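PDB 3OG2: beta-galactosidase from Trichoderma reesei, which probably hydrolyses terminal non-reducing beta-D-galactose residues in beta-D-galactosides, as a family 35 glycoside hydrolase with a TIM barrel. Local coordinates for residues Gly37-Gly45 with Gln365-Ile376; Ser450-Lys461 with Tyr466-Glu476. One frame throughout, in Å; residues are numbered along the deposited sequence.

Contact 1: residues Gly37-Gly45 with Gln365-Ile376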
loop_
_atom_site.group_PDB
_atom_site.type_symbol
_atom_site.label_atom_id
_atom_site.label_comp_id
_atom_site.label_asym_id
_atom_site.label_seq_id
_atom_site.Cartn_x
_atom_site.Cartn_y
_atom_site.Cartn_z
ATOM N N GLY A 37 -3.273 -28.105 9.314
ATOM C CA GLY A 37 -4.441 -28.913 9.660
ATOM C C GLY A 37 -5.551 -28.088 10.278
ATOM O O GLY A 37 -6.609 -28.698 10.579
ATOM N N GLU A 38 -5.406 -26.792 10.448
ATOM C CA GLU A 38 -6.385 -25.951 11.100
ATOM C C GLU A 38 -7.103 -25.128 10.040
ATOM O O GLU A 38 -6.419 -24.422 9.277
ATOM C CB GLU A 38 -5.670 -24.987 12.088
ATOM C CG GLU A 38 -6.657 -24.065 12.798
ATOM C CD GLU A 38 -6.024 -22.970 13.627
ATOM O OE1 GLU A 38 -4.804 -22.720 13.567
ATOM O OE2 GLU A 38 -6.786 -22.341 14.418
ATOM N N ARG A 39 -8.426 -25.172 10.010
ATOM C CA ARG A 39 -9.146 -24.250 9.128
ATOM C C ARG A 39 -8.897 -22.814 9.563
ATOM O O ARG A 39 -8.891 -22.538 10.785
ATOM C CB ARG A 39 -10.661 -24.471 9.207
ATOM C CG ARG A 39 -11.133 -25.744 8.496
ATOM C CD ARG A 39 -12.656 -25.633 8.411
ATOM N NE ARG A 39 -13.212 -26.814 7.732
ATOM C CZ ARG A 39 -13.249 -27.005 6.422
ATOM N NH1 ARG A 39 -12.717 -26.071 5.583
ATOM N NH2 ARG A 39 -13.804 -28.126 5.966
ATOM N N VAL A 40 -8.771 -21.905 8.615
ATOM C CA VAL A 40 -8.514 -20.499 8.956
ATOM C C VAL A 40 -9.234 -19.620 7.952
ATOM O O VAL A 40 -9.402 -19.996 6.786
ATOM C CB VAL A 40 -7.009 -20.246 9.026
ATOM C CG1 VAL A 40 -6.299 -20.594 7.697
ATOM C CG2 VAL A 40 -6.677 -18.797 9.411
ATOM N N VAL A 41 -9.671 -18.447 8.389
ATOM C CA VAL A 41 -10.061 -17.372 7.503
ATOM C C VAL A 41 -8.785 -16.587 7.250
ATOM O O VAL A 41 -8.231 -16.008 8.223
ATOM C CB VAL A 41 -11.154 -16.473 8.096
ATOM C CG1 VAL A 41 -11.406 -15.262 7.167
ATOM C CG2 VAL A 41 -12.425 -17.239 8.344
ATOM N N ILE A 42 -8.269 -16.569 6.031
ATOM C CA ILE A 42 -7.098 -15.734 5.711
ATOM C C ILE A 42 -7.598 -14.305 5.511
ATOM O O ILE A 42 -8.421 -14.023 4.624
ATOM C CB ILE A 42 -6.396 -16.254 4.455
ATOM C CG1 ILE A 42 -5.797 -17.648 4.690
ATOM C CG2 ILE A 42 -5.377 -15.233 3.952
ATOM C CD1 ILE A 42 -4.697 -17.631 5.753
ATOM N N PHE A 43 -7.126 -13.421 6.359
ATOM C CA PHE A 43 -7.496 -11.992 6.290
ATOM C C PHE A 43 -6.148 -11.299 6.181
ATOM O O PHE A 43 -5.348 -11.352 7.122
ATOM C CB PHE A 43 -8.305 -11.582 7.513
ATOM C CG PHE A 43 -9.241 -10.381 7.259
ATOM C CD1 PHE A 43 -9.187 -9.550 6.144
ATOM C CD2 PHE A 43 -10.203 -10.106 8.229
ATOM C CE1 PHE A 43 -10.047 -8.456 5.975
ATOM C CE2 PHE A 43 -11.069 -9.022 8.051
ATOM C CZ PHE A 43 -11.011 -8.190 6.952
ATOM N N SER A 44 -5.885 -10.700 5.035
ATOM C CA SER A 44 -4.567 -10.250 4.597
ATOM C C SER A 44 -4.554 -8.795 4.238
ATOM O O SER A 44 -5.592 -8.289 3.785
ATOM C CB SER A 44 -4.217 -11.117 3.361
ATOM O OG SER A 44 -2.938 -10.740 2.838
ATOM N N GLY A 45 -3.396 -8.189 4.396
ATOM C CA GLY A 45 -3.229 -6.802 3.985
ATOM C C GLY A 45 -2.100 -6.695 2.965
ATOM O O GLY A 45 -1.056 -7.325 3.183
ATOM N N GLN A 365 -13.457 -5.869 12.462
ATOM C CA GLN A 365 -13.791 -6.992 11.563
ATOM C C GLN A 365 -12.776 -8.110 11.629
ATOM O O GLN A 365 -13.155 -9.289 11.659
ATOM C CB GLN A 365 -13.868 -6.459 10.123
ATOM C CG GLN A 365 -14.991 -5.407 9.937
ATOM C CD GLN A 365 -15.019 -4.907 8.507
ATOM O OE1 GLN A 365 -14.527 -5.545 7.560
ATOM N NE2 GLN A 365 -15.581 -3.747 8.282
ATOM N N GLY A 366 -11.477 -7.764 11.687
ATOM C CA GLY A 366 -10.477 -8.827 11.790
ATOM C C GLY A 366 -10.577 -9.603 13.096
ATOM O O GLY A 366 -10.450 -10.844 13.137
ATOM N N GLN A 367 -10.819 -8.865 14.196
ATOM C CA GLN A 367 -10.913 -9.546 15.482
ATOM C C GLN A 367 -12.150 -10.427 15.568
ATOM O O GLN A 367 -12.086 -11.505 16.162
ATOM C CB GLN A 367 -10.884 -8.503 16.602
ATOM C CG GLN A 367 -9.526 -7.781 16.657
ATOM C CD GLN A 367 -8.400 -8.710 16.985
ATOM O OE1 GLN A 367 -8.422 -9.796 17.492
ATOM N NE2 GLN A 367 -7.199 -8.193 16.620
ATOM N N PHE A 368 -13.255 -10.026 14.943
ATOM C CA PHE A 368 -14.449 -10.850 14.896
ATOM C C PHE A 368 -14.188 -12.156 14.140
ATOM O O PHE A 368 -14.515 -13.264 14.635
ATOM C CB PHE A 368 -15.576 -10.046 14.216
ATOM C CG PHE A 368 -16.746 -10.941 13.816
ATOM C CD1 PHE A 368 -17.487 -11.630 14.762
ATOM C CD2 PHE A 368 -17.057 -11.079 12.479
ATOM C CE1 PHE A 368 -18.526 -12.505 14.407
ATOM C CE2 PHE A 368 -18.105 -11.904 12.134
ATOM C CZ PHE A 368 -18.849 -12.583 13.079
ATOM N N LEU A 369 -13.605 -12.042 12.934
ATOM C CA LEU A 369 -13.511 -13.270 12.115
ATOM C C LEU A 369 -12.584 -14.286 12.777
ATOM O O LEU A 369 -12.868 -15.493 12.699
ATOM C CB LEU A 369 -13.041 -12.955 10.702
ATOM C CG LEU A 369 -14.134 -12.325 9.794
ATOM C CD1 LEU A 369 -13.553 -11.926 8.476
ATOM C CD2 LEU A 369 -15.286 -13.341 9.582
ATOM N N LYS A 370 -11.520 -13.837 13.456
ATOM C CA LYS A 370 -10.564 -14.831 13.955
ATOM C C LYS A 370 -11.076 -15.607 15.161
ATOM O O LYS A 370 -10.447 -16.589 15.547
ATOM C CB LYS A 370 -9.220 -14.185 14.181
ATOM C CG LYS A 370 -9.192 -13.214 15.360
ATOM C CD LYS A 370 -7.786 -12.550 15.450
ATOM C CE LYS A 370 -6.733 -13.574 15.745
ATOM N NZ LYS A 370 -5.390 -12.983 16.091
ATOM N N VAL A 371 -12.222 -15.212 15.745
ATOM C CA VAL A 371 -12.790 -16.013 16.845
ATOM C C VAL A 371 -14.078 -16.689 16.396
ATOM O O VAL A 371 -14.815 -17.210 17.257
ATOM C CB VAL A 371 -12.975 -15.156 18.128
ATOM C CG1 VAL A 371 -11.626 -14.653 18.630
ATOM C CG2 VAL A 371 -13.953 -13.984 17.913
ATOM N N SER A 372 -14.328 -16.775 15.090
ATOM C CA SER A 372 -15.622 -17.230 14.580
ATOM C C SER A 372 -15.484 -18.332 13.560
ATOM O O SER A 372 -15.869 -18.189 12.402
ATOM C CB SER A 372 -16.377 -16.019 13.970
ATOM O OG SER A 372 -16.571 -15.009 14.949
ATOM N N PRO A 373 -14.921 -19.468 13.981
ATOM C CA PRO A 373 -14.699 -20.557 12.991
ATOM C C PRO A 373 -15.991 -21.068 12.395
ATOM O O PRO A 373 -15.942 -21.615 11.282
ATOM C CB PRO A 373 -14.062 -21.659 13.818
ATOM C CG PRO A 373 -14.318 -21.304 15.237
ATOM C CD PRO A 373 -14.449 -19.818 15.320
ATOM N N GLY A 374 -17.146 -20.884 13.003
ATOM C CA GLY A 374 -18.374 -21.348 12.434
ATOM C C GLY A 374 -18.701 -20.585 11.183
ATOM O O GLY A 374 -19.473 -21.073 10.334
ATOM N N TYR A 375 -18.134 -19.409 11.008
ATOM C CA TYR A 375 -18.332 -18.684 9.738
ATOM C C TYR A 375 -17.830 -19.478 8.539
ATOM O O TYR A 375 -18.380 -19.433 7.431
ATOM C CB TYR A 375 -17.624 -17.329 9.851
ATOM C CG TYR A 375 -17.409 -16.618 8.517
ATOM C CD1 TYR A 375 -18.417 -15.890 7.907
ATOM C CD2 TYR A 375 -16.159 -16.684 7.883
ATOM C CE1 TYR A 375 -18.227 -15.247 6.702
ATOM C CE2 TYR A 375 -15.938 -16.036 6.681
ATOM C CZ TYR A 375 -16.983 -15.322 6.086
ATOM O OH TYR A 375 -16.825 -14.657 4.910
ATOM N N ILE A 376 -16.767 -20.246 8.712
ATOM C CA ILE A 376 -16.144 -20.938 7.603
ATOM C C ILE A 376 -17.046 -22.001 7.052
ATOM O O ILE A 376 -17.067 -22.219 5.829
ATOM C CB ILE A 376 -14.820 -21.562 8.036
ATOM C CG1 ILE A 376 -13.823 -20.477 8.426
ATOM C CG2 ILE A 376 -14.309 -22.430 6.884
ATOM C CD1 ILE A 376 -12.570 -20.982 9.097
#
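V41 and F43, on a strand of the TIM barrel, pack outward against L369, Y375 and I376. Helix 357-370 follows strand 318-321, which is the parallel barrel neighbour of strand 38-47, so the contact belongs to the strand-and-helix wall that closes the barrel. The axes of strand 42-45 and helix 365-370 run 9.8 Å apart and nearly antiparallel (156°). No hydrogen bond crosses; the contact is made of hydrocarbon. V41 divides its methyls: with CG1 anti to the backbone N (chi1 174°), that branch meets L369 CD1, while CG2 slides past I376 to within 3.5 Å of I376 CG1. The same V41 CG2 also lies at the edge of the Y375 ring, 3.8 Å from Y375 CD2. L369 works with both branches, CD2 over one face of the Y375 ring toward its rim and CD1 against F43. The F43 ring, directed at the helix, brings CE2 to 3.8 Å from G366 CA, a close approach to the bare helix backbone. I376 continues the packing under the strand, its CD1 lying 3.8 Å from V40 C. Replacing I376 by an alanine would probably open a gap beneath V41 CG2 and take away the methyl on which R39 CD rests. Toward R39 the packing turns looser and partly exposed: R39 CD lies 3.9 Å from I376 CG2, and the extended chain carries the guanidinium on to a salt bridge with D29 and a hydrogen bond to S32. The Y375 hydroxyl turns from the contact to V316 O. Where helix 357-370 ends, S372 OG donates to F368 O at 2.7 Å from above the carbonyl plane, while V371 N reaches that oxygen from the opposite face.

Contact 2: residues Ser450-Lys461 with Tyr466-Glu476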
loop_
_atom_site.group_PDB
_atom_site.type_symbol
_atom_site.label_atom_id
_atom_site.label_comp_id
_atom_site.label_asym_id
_atom_site.label_seq_id
_atom_site.Cartn_x
_atom_site.Cartn_y
_atom_site.Cartn_z
ATOM N N SER A 450 -23.608 -1.607 8.165
ATOM C CA SER A 450 -24.035 -3.006 7.945
ATOM C C SER A 450 -23.648 -3.789 9.190
ATOM O O SER A 450 -22.639 -3.505 9.816
ATOM C CB SER A 450 -23.324 -3.544 6.710
ATOM O OG SER A 450 -23.632 -4.905 6.491
ATOM N N LYS A 451 -24.474 -4.766 9.558
ATOM C CA LYS A 451 -24.226 -5.521 10.777
ATOM C C LYS A 451 -24.249 -6.990 10.482
ATOM O O LYS A 451 -24.939 -7.387 9.556
ATOM C CB LYS A 451 -25.302 -5.236 11.835
ATOM C CG LYS A 451 -25.171 -3.757 12.252
ATOM C CD LYS A 451 -25.510 -3.492 13.690
ATOM C CE LYS A 451 -25.687 -1.984 13.857
ATOM N NZ LYS A 451 -24.385 -1.389 14.286
ATOM N N ILE A 452 -23.553 -7.756 11.293
ATOM C CA ILE A 452 -23.677 -9.199 11.302
ATOM C C ILE A 452 -24.345 -9.601 12.614
ATOM O O ILE A 452 -23.842 -9.379 13.707
ATOM C CB ILE A 452 -22.329 -9.912 11.118
ATOM C CG1 ILE A 452 -21.458 -9.114 10.142
ATOM C CG2 ILE A 452 -22.548 -11.371 10.722
ATOM C CD1 ILE A 452 -20.882 -9.862 8.954
ATOM N N HIS A 453 -25.546 -10.198 12.489
ATOM C CA HIS A 453 -26.241 -10.798 13.629
ATOM C C HIS A 453 -25.934 -12.289 13.616
ATOM O O HIS A 453 -25.659 -12.854 12.552
ATOM C CB HIS A 453 -27.736 -10.566 13.577
ATOM C CG HIS A 453 -28.129 -9.127 13.470
ATOM N ND1 HIS A 453 -27.486 -8.090 14.138
ATOM C CD2 HIS A 453 -29.121 -8.532 12.794
ATOM C CE1 HIS A 453 -28.085 -6.923 13.851
ATOM N NE2 HIS A 453 -29.082 -7.174 13.020
ATOM N N VAL A 454 -25.951 -12.941 14.780
ATOM C CA VAL A 454 -25.626 -14.359 14.837
ATOM C C VAL A 454 -26.663 -15.148 15.617
ATOM O O VAL A 454 -27.356 -14.629 16.488
ATOM C CB VAL A 454 -24.235 -14.599 15.493
ATOM C CG1 VAL A 454 -23.112 -13.963 14.667
ATOM C CG2 VAL A 454 -24.162 -14.058 16.906
ATOM N N THR A 455 -26.761 -16.439 15.283
ATOM C CA THR A 455 -27.522 -17.377 16.113
ATOM C C THR A 455 -26.658 -18.612 16.428
ATOM O O THR A 455 -25.788 -19.016 15.611
ATOM C CB THR A 455 -28.892 -17.798 15.542
ATOM O OG1 THR A 455 -28.704 -18.556 14.356
ATOM C CG2 THR A 455 -29.775 -16.588 15.192
ATOM N N ASP A 456 -26.896 -19.225 17.582
ATOM C CA ASP A 456 -26.154 -20.360 18.092
ATOM C C ASP A 456 -24.659 -20.188 17.882
ATOM O O ASP A 456 -23.953 -21.009 17.269
ATOM C CB ASP A 456 -26.625 -21.659 17.416
ATOM C CG ASP A 456 -28.054 -21.912 17.912
ATOM O OD1 ASP A 456 -28.225 -22.201 19.132
ATOM O OD2 ASP A 456 -28.995 -21.807 17.119
ATOM N N TYR A 457 -24.161 -19.052 18.387
ATOM C CA TYR A 457 -22.755 -18.692 18.227
ATOM C C TYR A 457 -21.992 -19.219 19.418
ATOM O O TYR A 457 -22.269 -18.809 20.567
ATOM C CB TYR A 457 -22.665 -17.166 18.122
ATOM C CG TYR A 457 -21.249 -16.681 17.934
ATOM C CD1 TYR A 457 -20.443 -16.381 19.061
ATOM C CD2 TYR A 457 -20.695 -16.536 16.665
ATOM C CE1 TYR A 457 -19.142 -15.950 18.906
ATOM C CE2 TYR A 457 -19.400 -16.084 16.514
ATOM C CZ TYR A 457 -18.638 -15.783 17.636
ATOM O OH TYR A 457 -17.336 -15.360 17.507
ATOM N N PRO A 458 -21.008 -20.085 19.224
ATOM C CA PRO A 458 -20.300 -20.629 20.379
ATOM C C PRO A 458 -19.287 -19.652 20.980
ATOM O O PRO A 458 -18.488 -18.996 20.268
ATOM C CB PRO A 458 -19.534 -21.833 19.800
ATOM C CG PRO A 458 -19.537 -21.622 18.333
ATOM C CD PRO A 458 -20.576 -20.645 17.945
ATOM N N VAL A 459 -19.325 -19.541 22.295
ATOM C CA VAL A 459 -18.419 -18.727 23.066
ATOM C C VAL A 459 -17.749 -19.637 24.082
ATOM O O VAL A 459 -18.060 -19.702 25.287
ATOM C CB VAL A 459 -19.128 -17.548 23.734
ATOM C CG1 VAL A 459 -18.126 -16.627 24.456
ATOM C CG2 VAL A 459 -19.927 -16.731 22.702
ATOM N N GLY A 460 -16.821 -20.473 23.637
ATOM C CA GLY A 460 -16.204 -21.453 24.547
ATOM C C GLY A 460 -17.240 -22.489 24.951
ATOM O O GLY A 460 -17.918 -23.142 24.152
ATOM N N LYS A 461 -17.371 -22.638 26.260
ATOM C CA LYS A 461 -18.394 -23.554 26.759
ATOM C C LYS A 461 -19.776 -22.936 26.714
ATOM O O LYS A 461 -20.684 -23.729 26.990
ATOM C CB LYS A 461 -17.976 -23.975 28.184
ATOM C CG LYS A 461 -16.769 -24.901 28.015
ATOM C CD LYS A 461 -16.253 -25.602 29.230
ATOM C CE LYS A 461 -14.876 -26.215 28.966
ATOM N NZ LYS A 461 -14.958 -27.341 27.979
ATOM N N TYR A 466 -28.665 -16.089 20.415
ATOM C CA TYR A 466 -28.586 -15.096 19.334
ATOM C C TYR A 466 -27.880 -13.867 19.889
ATOM O O TYR A 466 -27.864 -13.663 21.111
ATOM C CB TYR A 466 -29.944 -14.725 18.746
ATOM C CG TYR A 466 -30.920 -14.188 19.789
ATOM C CD1 TYR A 466 -30.948 -12.853 20.162
ATOM C CD2 TYR A 466 -31.842 -15.057 20.399
ATOM C CE1 TYR A 466 -31.844 -12.341 21.113
ATOM C CE2 TYR A 466 -32.728 -14.557 21.355
ATOM C CZ TYR A 466 -32.727 -13.220 21.693
ATOM O OH TYR A 466 -33.629 -12.825 22.669
ATOM N N SER A 467 -27.403 -13.052 18.977
ATOM C CA SER A 467 -27.027 -11.687 19.356
ATOM C C SER A 467 -27.252 -10.743 18.191
ATOM O O SER A 467 -26.855 -11.096 17.051
ATOM C CB SER A 467 -25.547 -11.639 19.748
ATOM O OG SER A 467 -25.190 -10.286 20.078
ATOM N N THR A 468 -27.848 -9.590 18.462
ATOM C CA THR A 468 -27.941 -8.561 17.451
ATOM C C THR A 468 -26.694 -7.687 17.522
ATOM O O THR A 468 -26.207 -7.185 16.488
ATOM C CB THR A 468 -29.184 -7.680 17.609
ATOM O OG1 THR A 468 -29.092 -6.947 18.843
ATOM C CG2 THR A 468 -30.461 -8.524 17.726
ATOM N N ALA A 469 -26.126 -7.522 18.715
ATOM C CA ALA A 469 -24.875 -6.757 18.779
ATOM C C ALA A 469 -23.738 -7.532 18.156
ATOM O O ALA A 469 -23.739 -8.773 18.193
ATOM C CB ALA A 469 -24.585 -6.518 20.276
ATOM N N GLU A 470 -22.761 -6.804 17.636
ATOM C CA GLU A 470 -21.649 -7.453 16.971
ATOM C C GLU A 470 -20.595 -7.887 17.961
ATOM O O GLU A 470 -20.421 -7.302 19.030
ATOM C CB GLU A 470 -21.106 -6.463 15.911
ATOM C CG GLU A 470 -22.184 -6.308 14.805
ATOM C CD GLU A 470 -21.714 -5.518 13.610
ATOM O OE1 GLU A 470 -21.641 -4.254 13.706
ATOM O OE2 GLU A 470 -21.424 -6.192 12.581
ATOM N N ILE A 471 -19.910 -8.958 17.612
ATOM C CA ILE A 471 -18.877 -9.512 18.469
ATOM C C ILE A 471 -17.542 -8.904 18.085
ATOM O O ILE A 471 -17.170 -8.909 16.904
ATOM C CB ILE A 471 -18.824 -11.032 18.275
ATOM C CG1 ILE A 471 -20.072 -11.697 18.831
ATOM C CG2 ILE A 471 -17.591 -11.658 18.943
ATOM C CD1 ILE A 471 -20.944 -12.397 17.898
ATOM N N PHE A 472 -16.850 -8.351 19.050
ATOM C CA PHE A 472 -15.471 -7.877 18.862
ATOM C C PHE A 472 -14.499 -9.034 19.102
ATOM O O PHE A 472 -13.660 -9.352 18.264
ATOM C CB PHE A 472 -15.193 -6.666 19.782
ATOM C CG PHE A 472 -13.721 -6.322 19.718
ATOM C CD1 PHE A 472 -13.193 -5.723 18.561
ATOM C CD2 PHE A 472 -12.875 -6.588 20.778
ATOM C CE1 PHE A 472 -11.845 -5.413 18.503
ATOM C CE2 PHE A 472 -11.516 -6.276 20.707
ATOM C CZ PHE A 472 -10.996 -5.668 19.576
ATOM N N THR A 473 -14.603 -9.691 20.253
ATOM C CA THR A 473 -13.753 -10.841 20.549
ATOM C C THR A 473 -14.377 -11.641 21.663
ATOM O O THR A 473 -15.329 -11.162 22.343
ATOM C CB THR A 473 -12.318 -10.406 20.930
ATOM O OG1 THR A 473 -11.444 -11.536 20.803
ATOM C CG2 THR A 473 -12.224 -9.904 22.375
ATOM N N TRP A 474 -13.847 -12.831 21.882
ATOM C CA TRP A 474 -14.189 -13.551 23.122
ATOM C C TRP A 474 -13.014 -14.484 23.382
ATOM O O TRP A 474 -12.299 -14.830 22.433
ATOM C CB TRP A 474 -15.506 -14.324 23.028
ATOM C CG TRP A 474 -15.471 -15.426 22.015
ATOM C CD1 TRP A 474 -15.852 -15.316 20.704
ATOM C CD2 TRP A 474 -15.037 -16.774 22.204
ATOM N NE1 TRP A 474 -15.675 -16.517 20.060
ATOM C CE2 TRP A 474 -15.176 -17.425 20.952
ATOM C CE3 TRP A 474 -14.529 -17.463 23.320
ATOM C CZ2 TRP A 474 -14.829 -18.756 20.816
ATOM C CZ3 TRP A 474 -14.178 -18.807 23.177
ATOM C CH2 TRP A 474 -14.338 -19.428 21.907
ATOM N N ASN A 475 -12.814 -14.874 24.646
ATOM C CA ASN A 475 -11.833 -15.898 24.927
ATOM C C ASN A 475 -12.191 -16.555 26.250
ATOM O O ASN A 475 -12.835 -15.980 27.119
ATOM C CB ASN A 475 -10.387 -15.315 24.983
ATOM C CG ASN A 475 -9.415 -16.398 24.541
ATOM O OD1 ASN A 475 -9.707 -17.644 24.551
ATOM N ND2 ASN A 475 -8.276 -16.028 24.044
ATOM N N GLU A 476 -11.764 -17.802 26.368
ATOM C CA GLU A 476 -11.856 -18.607 27.585
ATOM C C GLU A 476 -10.533 -18.446 28.329
ATOM O O GLU A 476 -9.519 -18.952 27.870
ATOM C CB GLU A 476 -12.135 -20.060 27.203
ATOM C CG GLU A 476 -12.234 -20.885 28.502
ATOM C CD GLU A 476 -12.754 -22.283 28.336
ATOM O OE1 GLU A 476 -13.394 -22.571 27.304
ATOM O OE2 GLU A 476 -12.522 -23.054 29.282
HETATM O O HOH W 1 -22.858 -3.085 15.865
HETATM O O HOH W 2 -20.681 -10.058 15.043
HETATM O O HOH W 3 -23.336 -10.526 15.934
HETATM O O HOH W 4 -15.841 -21.224 28.015
#
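V454 and S467 form an antiparallel hydrogen-bonded pair (V454 O to S467 N 2.9 Å), T455 and Y466 the non-hydrogen-bonded pair beside it, and strand 470-476 then crosses strand 450-454 at 85°. D456 and Y457, both facing L464, make a G1 bulge, next to the corner the chain turns at T455 and D456. E470 reaches back over the hairpin: its OE2 accepts from I452 N at 2.9 Å, from above the carboxylate plane, while a water joins OE1 to K451 NZ, itself salt-bridged to E491 and D449. H453 ND1 gives a weak bond to T468 O, while its NE2 pairs with Y423 OH. I471 CD1 sits over the centre of the Y457 ring, 4.0 Å from its centroid, and also touches V454 CG2. W474 (chi1 64°) lays one ring face on V459, whose CA is 3.9 Å from the six-membered centroid. Its NE1 gives Y457 OH only a weak bond (3.3 Å); that hydroxyl's stronger partner is S372. At the exposed end a water accepts from K461 N and gives a weak bond to E476 OE1. Strands 406-412 and 492-497 flank the hairpin, strand 481-487 lies beside 470-476, and K309 of barrel helix 301-313 forms a salt bridge with E470 OE2.

In the fold
Contact 1 belongs to the barrel wall and contact 2 to the beta domain beside it; their centres lie 13 Å apart. The loop that ends helix 357-370 serves both: S372 OG lies 2.7 Å from Y457 OH, a probable hydrogen bond, and V371 O probably accepts from W474 NE1 at 3.0 Å. The same helix turns Q367 and F368 to strand 470-476, where their CB atoms pack on F472 O and I471 O. Both contacts are largely buried, yet they differ in chemistry. Contact 1 is all apolar across its segments, whereas contact 2 adds backbone pairing, a carboxylate and bridging waters, and runs out to solvent at K461 and E476.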